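Local coordinates for tapirin (Caldicellulosiruptor kristjanssonii, PDB 6N2B), which probably binds cellulose and may help this extremely thermophilic bacterium attach to plant biomass, through a C-terminal domain built around a beta-helix, at residues A[335-340]-A[356-361]; A[375-380]-A[400-405]; A[293-298]-A[315-320]. All coordinates share one frame; numbering follows the deposited sequence.

Contact 1: residues A[335-340]-A[356-361]; sequences IVKKLT and YCDQLE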
loop_
_atom_site.group_PDB
_atom_site.type_symbol
_atom_site.label_atom_id
_atom_site.label_comp_id
_atom_site.label_asym_id
_atom_site.label_seq_id
_atom_site.Cartn_x
_atom_site.Cartn_y
_atom_site.Cartn_z
ATOM N N ILE A 335 -9.056 -8.121 -17.015
ATOM C CA ILE A 335 -10.029 -7.345 -17.777
ATOM C C ILE A 335 -9.611 -5.888 -17.728
ATOM O O ILE A 335 -9.809 -5.215 -16.712
ATOM C CB ILE A 335 -11.455 -7.491 -17.228
ATOM C CG1 ILE A 335 -11.802 -8.954 -16.978
ATOM C CG2 ILE A 335 -12.427 -6.826 -18.176
ATOM C CD1 ILE A 335 -13.159 -9.159 -16.324
ATOM N N VAL A 336 -9.026 -5.386 -18.815
ATOM C CA VAL A 336 -8.462 -4.044 -18.847
ATOM C C VAL A 336 -8.931 -3.341 -20.113
ATOM O O VAL A 336 -9.387 -3.969 -21.066
ATOM C CB VAL A 336 -6.919 -4.054 -18.781
ATOM C CG1 VAL A 336 -6.445 -5.035 -17.745
ATOM C CG2 VAL A 336 -6.321 -4.369 -20.142
ATOM N N LYS A 337 -8.837 -2.010 -20.092
ATOM C CA LYS A 337 -9.146 -1.213 -21.272
ATOM C C LYS A 337 -8.085 -1.414 -22.347
ATOM O O LYS A 337 -8.401 -1.609 -23.526
ATOM C CB LYS A 337 -9.253 0.271 -20.885
ATOM C CG LYS A 337 -9.773 1.237 -21.978
ATOM C CD LYS A 337 -11.252 0.969 -22.280
ATOM C CE LYS A 337 -11.938 2.168 -22.918
ATOM N NZ LYS A 337 -13.049 1.746 -23.826
ATOM N N LYS A 338 -6.821 -1.374 -21.953
ATOM C CA LYS A 338 -5.717 -1.476 -22.889
ATOM C C LYS A 338 -4.536 -2.128 -22.179
ATOM O O LYS A 338 -4.317 -1.923 -20.981
ATOM C CB LYS A 338 -5.329 -0.096 -23.452
ATOM C CG LYS A 338 -4.553 -0.162 -24.762
ATOM C CD LYS A 338 -4.134 1.198 -25.296
ATOM C CE LYS A 338 -3.396 1.027 -26.642
ATOM N NZ LYS A 338 -2.856 2.274 -27.266
ATOM N N LEU A 339 -3.805 -2.954 -22.915
ATOM C CA LEU A 339 -2.509 -3.442 -22.480
ATOM C C LEU A 339 -1.519 -2.996 -23.531
ATOM O O LEU A 339 -1.724 -3.264 -24.717
ATOM C CB LEU A 339 -2.492 -4.963 -22.335
ATOM C CG LEU A 339 -1.086 -5.546 -22.157
ATOM C CD1 LEU A 339 -0.472 -5.123 -20.812
ATOM C CD2 LEU A 339 -1.081 -7.061 -22.312
ATOM N N THR A 340 -0.486 -2.273 -23.122
ATOM C CA THR A 340 0.558 -1.891 -24.059
ATOM C C THR A 340 1.896 -2.326 -23.487
ATOM O O THR A 340 2.211 -2.031 -22.334
ATOM C CB THR A 340 0.541 -0.376 -24.394
ATOM O OG1 THR A 340 1.313 0.368 -23.448
ATOM C CG2 THR A 340 -0.860 0.151 -24.397
ATOM N N TYR A 356 -8.612 -10.304 -21.011
ATOM C CA TYR A 356 -9.477 -9.565 -21.926
ATOM C C TYR A 356 -9.037 -8.115 -21.930
ATOM O O TYR A 356 -8.875 -7.519 -20.864
ATOM C CB TYR A 356 -10.951 -9.634 -21.526
ATOM C CG TYR A 356 -11.490 -11.024 -21.263
ATOM C CD1 TYR A 356 -11.232 -11.671 -20.050
ATOM C CD2 TYR A 356 -12.281 -11.684 -22.212
ATOM C CE1 TYR A 356 -11.733 -12.932 -19.787
ATOM C CE2 TYR A 356 -12.789 -12.958 -21.957
ATOM C CZ TYR A 356 -12.507 -13.576 -20.740
ATOM O OH TYR A 356 -12.988 -14.837 -20.469
ATOM N N CYS A 357 -8.846 -7.547 -23.115
ATOM C CA CYS A 357 -8.587 -6.121 -23.224
ATOM C C CYS A 357 -9.285 -5.582 -24.456
ATOM O O CYS A 357 -9.338 -6.259 -25.480
ATOM C CB CYS A 357 -7.093 -5.821 -23.298
ATOM S SG CYS A 357 -6.199 -6.685 -24.609
ATOM N N ASP A 358 -9.840 -4.371 -24.353
ATOM C CA ASP A 358 -10.465 -3.761 -25.519
ATOM C C ASP A 358 -9.429 -3.494 -26.600
ATOM O O ASP A 358 -9.709 -3.654 -27.793
ATOM C CB ASP A 358 -11.192 -2.474 -25.123
ATOM C CG ASP A 358 -11.839 -1.768 -26.317
ATOM O OD1 ASP A 358 -12.900 -2.243 -26.798
ATOM O OD2 ASP A 358 -11.287 -0.737 -26.777
ATOM N N GLN A 359 -8.216 -3.121 -26.201
ATOM C CA GLN A 359 -7.135 -2.885 -27.144
ATOM C C GLN A 359 -5.846 -3.529 -26.656
ATOM O O GLN A 359 -5.583 -3.615 -25.450
ATOM C CB GLN A 359 -6.909 -1.389 -27.365
ATOM C CG GLN A 359 -7.926 -0.773 -28.285
ATOM C CD GLN A 359 -7.814 0.719 -28.324
ATOM O OE1 GLN A 359 -6.724 1.270 -28.534
ATOM N NE2 GLN A 359 -8.940 1.396 -28.113
ATOM N N LEU A 360 -5.035 -3.970 -27.614
ATOM C CA LEU A 360 -3.728 -4.542 -27.333
ATOM C C LEU A 360 -2.704 -3.905 -28.256
ATOM O O LEU A 360 -2.814 -4.014 -29.480
ATOM C CB LEU A 360 -3.751 -6.056 -27.517
ATOM C CG LEU A 360 -2.389 -6.740 -27.602
ATOM C CD1 LEU A 360 -1.591 -6.514 -26.332
ATOM C CD2 LEU A 360 -2.601 -8.211 -27.856
ATOM N N GLU A 361 -1.711 -3.245 -27.675
ATOM C CA GLU A 361 -0.631 -2.614 -28.418
ATOM C C GLU A 361 0.690 -3.207 -27.955
ATOM O O GLU A 361 0.936 -3.292 -26.752
ATOM C CB GLU A 361 -0.644 -1.097 -28.204
ATOM C CG GLU A 361 0.332 -0.317 -29.090
ATOM C CD GLU A 361 0.487 1.136 -28.659
ATOM O OE1 GLU A 361 1.645 1.612 -28.564
ATOM O OE2 GLU A 361 -0.551 1.794 -28.410
#
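Two neighbouring coils of the beta-helix meet here, as I335-T340 runs in parallel register beside Y356-E361. Both chains turn a corner at matching places, K337 and D358, so each pair of strands continues from one face of the helix to the next. The backbone ladder spans the corner. V336 N donates to Y356 O (3.0 Å) before it, and Q359 N donates to K337 O at the turn. Beyond it, E361 N makes a nearly straight bond to L339 O (3.0 Å).

The buried V336, C357, L339 and L360 share one side of the strands. CG2 of V336 packs on CB of C357 at 3.6 Å. L339 and L360 lie side by side, with CD2 of L339 at 4.1 Å from CD1 of L360. I335 and Y356 also lie side by side on the other side, with CG1 of I335 near CD1 of Y356; P403 touches both.

K338 carries the polar part. Its CG stands anti to the backbone N (chi1 -159°), and the rest of the chain is fully extended. It crosses Q359, with CG at 3.7 Å from Q359 CB, and reaches E361, two residues past Q359. There NZ forms a salt bridge with E361 OE2 (2.6 Å). With an alanine at this place, OE2 of E361 would probably lose its charged mate, and the CB of Q359 its cover. The other carboxylate oxygen, OE1, is paired with R363. Two cations on one carboxylate would be expected to keep E361 ionised, while the other side of the strands meets through apolar groups.

Contact 2: residues A[375-380]-A[400-405]; sequences TLVTRA and ATFPSY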
loop_
_atom_site.group_PDB
_atom_site.type_symbol
_atom_site.label_atom_id
_atom_site.label_comp_id
_atom_site.label_asym_id
_atom_site.label_seq_id
_atom_site.Cartn_x
_atom_site.Cartn_y
_atom_site.Cartn_z
ATOM N N THR A 375 -5.094 -17.798 -22.731
ATOM C CA THR A 375 -5.853 -17.165 -23.808
ATOM C C THR A 375 -5.857 -15.650 -23.636
ATOM O O THR A 375 -6.182 -15.145 -22.560
ATOM C CB THR A 375 -7.299 -17.671 -23.834
ATOM O OG1 THR A 375 -7.321 -19.089 -24.048
ATOM C CG2 THR A 375 -8.072 -16.972 -24.926
ATOM N N LEU A 376 -5.511 -14.931 -24.699
ATOM C CA LEU A 376 -5.620 -13.481 -24.747
ATOM C C LEU A 376 -6.748 -13.136 -25.705
ATOM O O LEU A 376 -6.787 -13.663 -26.818
ATOM C CB LEU A 376 -4.304 -12.850 -25.208
ATOM C CG LEU A 376 -4.114 -11.336 -25.042
ATOM C CD1 LEU A 376 -2.632 -11.002 -25.066
ATOM C CD2 LEU A 376 -4.846 -10.525 -26.113
ATOM N N VAL A 377 -7.659 -12.258 -25.281
ATOM C CA VAL A 377 -8.831 -11.880 -26.077
ATOM C C VAL A 377 -8.897 -10.364 -26.185
ATOM O O VAL A 377 -9.205 -9.685 -25.199
ATOM C CB VAL A 377 -10.130 -12.417 -25.474
ATOM C CG1 VAL A 377 -11.310 -11.977 -26.320
ATOM C CG2 VAL A 377 -10.062 -13.910 -25.358
ATOM N N THR A 378 -8.649 -9.832 -27.382
ATOM C CA THR A 378 -8.645 -8.389 -27.601
ATOM C C THR A 378 -9.634 -8.014 -28.698
ATOM O O THR A 378 -9.913 -8.805 -29.596
ATOM C CB THR A 378 -7.230 -7.875 -27.955
ATOM O OG1 THR A 378 -7.203 -6.445 -27.872
ATOM C CG2 THR A 378 -6.808 -8.311 -29.359
ATOM N N ARG A 379 -10.173 -6.801 -28.618
ATOM C CA ARG A 379 -11.076 -6.306 -29.654
ATOM C C ARG A 379 -10.341 -5.631 -30.806
ATOM O O ARG A 379 -10.876 -5.581 -31.921
ATOM C CB ARG A 379 -12.107 -5.333 -29.053
ATOM C CG ARG A 379 -13.076 -6.007 -28.084
ATOM C CD ARG A 379 -14.313 -5.166 -27.772
ATOM N NE ARG A 379 -15.138 -5.793 -26.734
ATOM C CZ ARG A 379 -15.157 -5.413 -25.452
ATOM N NH1 ARG A 379 -14.402 -4.402 -25.035
ATOM N NH2 ARG A 379 -15.931 -6.046 -24.579
ATOM N N ALA A 380 -9.134 -5.121 -30.560
ATOM C CA ALA A 380 -8.286 -4.521 -31.581
ATOM C C ALA A 380 -6.833 -4.712 -31.177
ATOM O O ALA A 380 -6.518 -4.833 -29.988
ATOM C CB ALA A 380 -8.588 -3.035 -31.778
ATOM N N ALA A 400 -16.231 -8.744 -28.977
ATOM C CA ALA A 400 -16.110 -9.677 -27.869
ATOM C C ALA A 400 -16.902 -9.191 -26.657
ATOM O O ALA A 400 -17.033 -7.987 -26.401
ATOM C CB ALA A 400 -14.639 -9.877 -27.499
ATOM N N THR A 401 -17.446 -10.152 -25.920
ATOM C CA THR A 401 -18.148 -9.900 -24.673
ATOM C C THR A 401 -17.234 -10.301 -23.525
ATOM O O THR A 401 -16.831 -11.466 -23.432
ATOM C CB THR A 401 -19.454 -10.690 -24.624
ATOM O OG1 THR A 401 -20.451 -10.005 -25.392
ATOM C CG2 THR A 401 -19.931 -10.868 -23.182
ATOM N N PHE A 402 -16.897 -9.336 -22.659
ATOM C CA PHE A 402 -16.046 -9.632 -21.512
ATOM C C PHE A 402 -16.887 -9.997 -20.296
ATOM O O PHE A 402 -18.066 -9.639 -20.207
ATOM C CB PHE A 402 -15.160 -8.434 -21.183
ATOM C CG PHE A 402 -14.186 -8.080 -22.270
ATOM C CD1 PHE A 402 -13.959 -8.945 -23.335
ATOM C CD2 PHE A 402 -13.483 -6.881 -22.219
ATOM C CE1 PHE A 402 -13.062 -8.618 -24.335
ATOM C CE2 PHE A 402 -12.572 -6.548 -23.217
ATOM C CZ PHE A 402 -12.364 -7.413 -24.276
ATOM N N PRO A 403 -16.323 -10.736 -19.347
ATOM C CA PRO A 403 -17.051 -11.001 -18.099
ATOM C C PRO A 403 -17.163 -9.735 -17.264
ATOM O O PRO A 403 -16.558 -8.698 -17.544
ATOM C CB PRO A 403 -16.221 -12.079 -17.390
ATOM C CG PRO A 403 -14.888 -12.075 -18.086
ATOM C CD PRO A 403 -15.103 -11.556 -19.476
ATOM N N SER A 404 -17.979 -9.826 -16.224
ATOM C CA SER A 404 -18.218 -8.666 -15.387
ATOM C C SER A 404 -17.129 -8.550 -14.333
ATOM O O SER A 404 -16.562 -9.551 -13.888
ATOM C CB SER A 404 -19.594 -8.760 -14.728
ATOM O OG SER A 404 -20.628 -8.660 -15.700
ATOM N N TYR A 405 -16.814 -7.309 -13.964
ATOM C CA TYR A 405 -15.986 -7.035 -12.794
ATOM C C TYR A 405 -16.565 -7.759 -11.585
ATOM O O TYR A 405 -17.789 -7.869 -11.454
ATOM C CB TYR A 405 -15.922 -5.538 -12.489
ATOM C CG TYR A 405 -14.918 -4.749 -13.297
ATOM C CD1 TYR A 405 -14.092 -5.363 -14.238
ATOM C CD2 TYR A 405 -14.799 -3.379 -13.117
ATOM C CE1 TYR A 405 -13.178 -4.614 -14.975
ATOM C CE2 TYR A 405 -13.907 -2.635 -13.841
ATOM C CZ TYR A 405 -13.096 -3.240 -14.763
ATOM O OH TYR A 405 -12.202 -2.460 -15.461
#
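The guanidinium of R379 lies flat against the ring of F402. One face of the guanidinium is over the ring, with CZ 3.7 Å from the ring centroid and the planes 21° apart. CZ sits only 17° off the ring normal, so this is a cation-pi stack over the face of F402. NH1 comes closest, at 3.4 Å from F402 CE2, while NH2 lies over the middle of the ring.

The edge of the guanidinium is used differently. NE and NH2 grip one atom, the carbonyl O of A400, side-on. The distance is 2.9 Å from NE to A400 O and also 2.9 Å from NH2 to A400 O. That oxygen lies in the guanidinium plane, although both nitrogens approach it from the same face of its carbonyl plane. NH2 stands well above that plane and NE is less tilted. Both bonds are bent. The double grip should limit rotation of the guanidinium and help keep it nearly flat on the ring. NH1 is taken by a salt bridge to D358 OD1, so the cation ties together three parts of the chain.

R379 sends CG away from its own carbonyl carbon (chi1 -66°) and then runs extended from CG to NE, which carries the charged end out to the loop. Beside it, CG1 of V377 touches CB of A400 at 4.1 Å. The same methyl reaches F402 CE1 at 4.3 Å.

The loop 400-405 leaves strand 393-396 and leads to helix 408-413. It lies across the outer side of strands 375-378 and 354-357, where the F402 ring also meets Y356. Strand 375-378 itself is held between strands 354-357 and 393-396.

Contact 3: residues A[293-298]-A[315-320]; sequences KIYTGL and YSDGEV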
loop_
_atom_site.group_PDB
_atom_site.type_symbol
_atom_site.label_atom_id
_atom_site.label_comp_id
_atom_site.label_asym_id
_atom_site.label_seq_id
_atom_site.Cartn_x
_atom_site.Cartn_y
_atom_site.Cartn_z
ATOM N N LYS A 293 -5.497 -9.616 -6.084
ATOM C CA LYS A 293 -6.389 -8.873 -6.967
ATOM C C LYS A 293 -5.956 -7.412 -7.007
ATOM O O LYS A 293 -5.667 -6.815 -5.966
ATOM C CB LYS A 293 -7.844 -9.004 -6.507
ATOM C CG LYS A 293 -8.192 -10.379 -5.956
ATOM C CD LYS A 293 -9.656 -10.488 -5.566
ATOM C CE LYS A 293 -9.936 -11.786 -4.808
ATOM N NZ LYS A 293 -11.388 -12.140 -4.812
ATOM N N ILE A 294 -5.876 -6.856 -8.209
ATOM C CA ILE A 294 -5.546 -5.457 -8.426
ATOM C C ILE A 294 -6.684 -4.812 -9.196
ATOM O O ILE A 294 -7.188 -5.392 -10.168
ATOM C CB ILE A 294 -4.233 -5.292 -9.217
ATOM C CG1 ILE A 294 -3.063 -5.941 -8.482
ATOM C CG2 ILE A 294 -3.978 -3.810 -9.526
ATOM C CD1 ILE A 294 -1.739 -5.770 -9.206
ATOM N N TYR A 295 -7.082 -3.613 -8.779
ATOM C CA TYR A 295 -7.977 -2.787 -9.579
ATOM C C TYR A 295 -7.374 -1.400 -9.716
ATOM O O TYR A 295 -6.876 -0.836 -8.737
ATOM C CB TYR A 295 -9.394 -2.687 -8.967
ATOM C CG TYR A 295 -10.234 -1.557 -9.555
ATOM C CD1 TYR A 295 -10.973 -1.742 -10.726
ATOM C CD2 TYR A 295 -10.278 -0.300 -8.952
ATOM C CE1 TYR A 295 -11.733 -0.708 -11.282
ATOM C CE2 TYR A 295 -11.030 0.732 -9.501
ATOM C CZ TYR A 295 -11.756 0.518 -10.665
ATOM O OH TYR A 295 -12.500 1.540 -11.212
ATOM N N THR A 296 -7.403 -0.854 -10.928
ATOM C CA THR A 296 -7.151 0.568 -11.136
ATOM C C THR A 296 -8.308 1.202 -11.896
ATOM O O THR A 296 -9.024 0.540 -12.656
ATOM C CB THR A 296 -5.858 0.852 -11.911
ATOM O OG1 THR A 296 -6.138 0.841 -13.317
ATOM C CG2 THR A 296 -4.796 -0.170 -11.601
ATOM N N GLY A 297 -8.479 2.506 -11.683
ATOM C CA GLY A 297 -9.421 3.302 -12.446
ATOM C C GLY A 297 -8.819 3.783 -13.748
ATOM O O GLY A 297 -7.896 3.171 -14.299
ATOM N N LEU A 298 -9.315 4.933 -14.221
ATOM C CA LEU A 298 -8.997 5.436 -15.558
ATOM C C LEU A 298 -7.521 5.765 -15.760
ATOM O O LEU A 298 -7.054 5.768 -16.906
ATOM C CB LEU A 298 -9.841 6.676 -15.857
ATOM C CG LEU A 298 -11.352 6.417 -15.877
ATOM C CD1 LEU A 298 -12.134 7.703 -15.847
ATOM C CD2 LEU A 298 -11.768 5.572 -17.084
ATOM N N TYR A 315 -7.922 -5.861 -12.919
ATOM C CA TYR A 315 -9.028 -5.174 -13.568
ATOM C C TYR A 315 -8.672 -3.708 -13.696
ATOM O O TYR A 315 -8.205 -3.101 -12.729
ATOM C CB TYR A 315 -10.326 -5.326 -12.777
ATOM C CG TYR A 315 -10.626 -6.748 -12.373
ATOM C CD1 TYR A 315 -11.206 -7.629 -13.268
ATOM C CD2 TYR A 315 -10.322 -7.212 -11.100
ATOM C CE1 TYR A 315 -11.487 -8.947 -12.901
ATOM C CE2 TYR A 315 -10.607 -8.514 -10.724
ATOM C CZ TYR A 315 -11.181 -9.381 -11.633
ATOM O OH TYR A 315 -11.454 -10.680 -11.286
ATOM N N SER A 316 -8.888 -3.135 -14.876
ATOM C CA SER A 316 -8.461 -1.758 -15.063
ATOM C C SER A 316 -9.348 -1.038 -16.061
ATOM O O SER A 316 -9.525 -1.494 -17.195
ATOM C CB SER A 316 -7.012 -1.688 -15.523
ATOM O OG SER A 316 -6.609 -0.335 -15.581
ATOM N N ASP A 317 -9.890 0.095 -15.629
ATOM C CA ASP A 317 -10.658 0.986 -16.485
ATOM C C ASP A 317 -9.765 1.834 -17.390
ATOM O O ASP A 317 -10.277 2.709 -18.101
ATOM C CB ASP A 317 -11.556 1.881 -15.624
ATOM C CG ASP A 317 -12.700 1.109 -14.969
ATOM O OD1 ASP A 317 -12.935 -0.053 -15.361
ATOM O OD2 ASP A 317 -13.374 1.657 -14.067
ATOM N N GLY A 318 -8.451 1.575 -17.374
ATOM C CA GLY A 318 -7.461 2.319 -18.134
ATOM C C GLY A 318 -6.398 1.423 -18.749
ATOM O O GLY A 318 -6.634 0.233 -18.965
ATOM N N GLU A 319 -5.220 1.974 -19.018
ATOM C CA GLU A 319 -4.201 1.309 -19.821
ATOM C C GLU A 319 -3.125 0.736 -18.905
ATOM O O GLU A 319 -2.471 1.476 -18.158
ATOM C CB GLU A 319 -3.614 2.295 -20.837
ATOM C CG GLU A 319 -2.324 1.901 -21.569
ATOM C CD GLU A 319 -1.733 3.086 -22.364
ATOM O OE1 GLU A 319 -1.906 4.240 -21.920
ATOM O OE2 GLU A 319 -1.097 2.889 -23.426
ATOM N N VAL A 320 -2.956 -0.582 -18.954
ATOM C CA VAL A 320 -1.837 -1.230 -18.284
ATOM C C VAL A 320 -0.640 -1.112 -19.214
ATOM O O VAL A 320 -0.640 -1.678 -20.306
ATOM C CB VAL A 320 -2.136 -2.697 -17.954
ATOM C CG1 VAL A 320 -0.949 -3.321 -17.233
ATOM C CG2 VAL A 320 -3.418 -2.834 -17.123
HETATM O O HOH W 1 -4.594 5.299 -18.815
#
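Y295 sends its ring anti to the backbone N (chi1 165°), whereas Y315 turns its ring beside the backbone N (chi1 -49°). The two side chains therefore cross at about a right angle, with CD1 of Y295 at 4.2 Å from CB of Y315. The phenol of Y295 reaches on to D317. Its OH donates to D317 OD2 at 3.0 Å, coming from above the carboxylate plane, and ring and carboxylate planes are nearly perpendicular. K413 NZ also bonds to this hydroxyl, and D317 OD1 is taken by Y405 OH.

On the opposite side, the hydroxyls of T296 and S316 meet. S316 OG donates to T296 OG1 at 2.6 Å, and T296 OG1 in turn donates to G297 O. S316 OG also accepts from G318 N, which makes an ST turn at the corner. These bonds give two buried hydroxyls their partners. The backbones are parallel: Y315 N donates to I294 O (2.9 Å), T296 N to Y315 O (3.0 Å) and D317 N to T296 O (3.1 Å). CD2 of L298 rests at 3.4 Å from D317 O.

Strand 293-296 lies between strands 269-272 and 314-316, and the Y295 ring also meets Y271. Helix 408-413 covers the tyrosine side through I409. On the other side, S316 packs on V336 of the following coil.

In the fold
Contacts 1 and 3 join coils of one stack, and contact 2 lays a loop against it. Contact 3 is mostly buried, nearer the centre of the chain, and combines tyrosines with a hydroxyl network. Contact 1 is the next pair but one along the stack and is partly exposed, so charged groups join its apolar side. Its strands 333-336 and 338-341 pair with 314-316 and 319-322 of contact 3. Contact 2 differs in kind: held by an arginine and an aromatic ring, it is partly buried and lies farthest out, its centre about 28 Å from that of the chain. Segment 400-405 runs from R379 past contact 1 to the tyrosines of contact 3, linking distant coils.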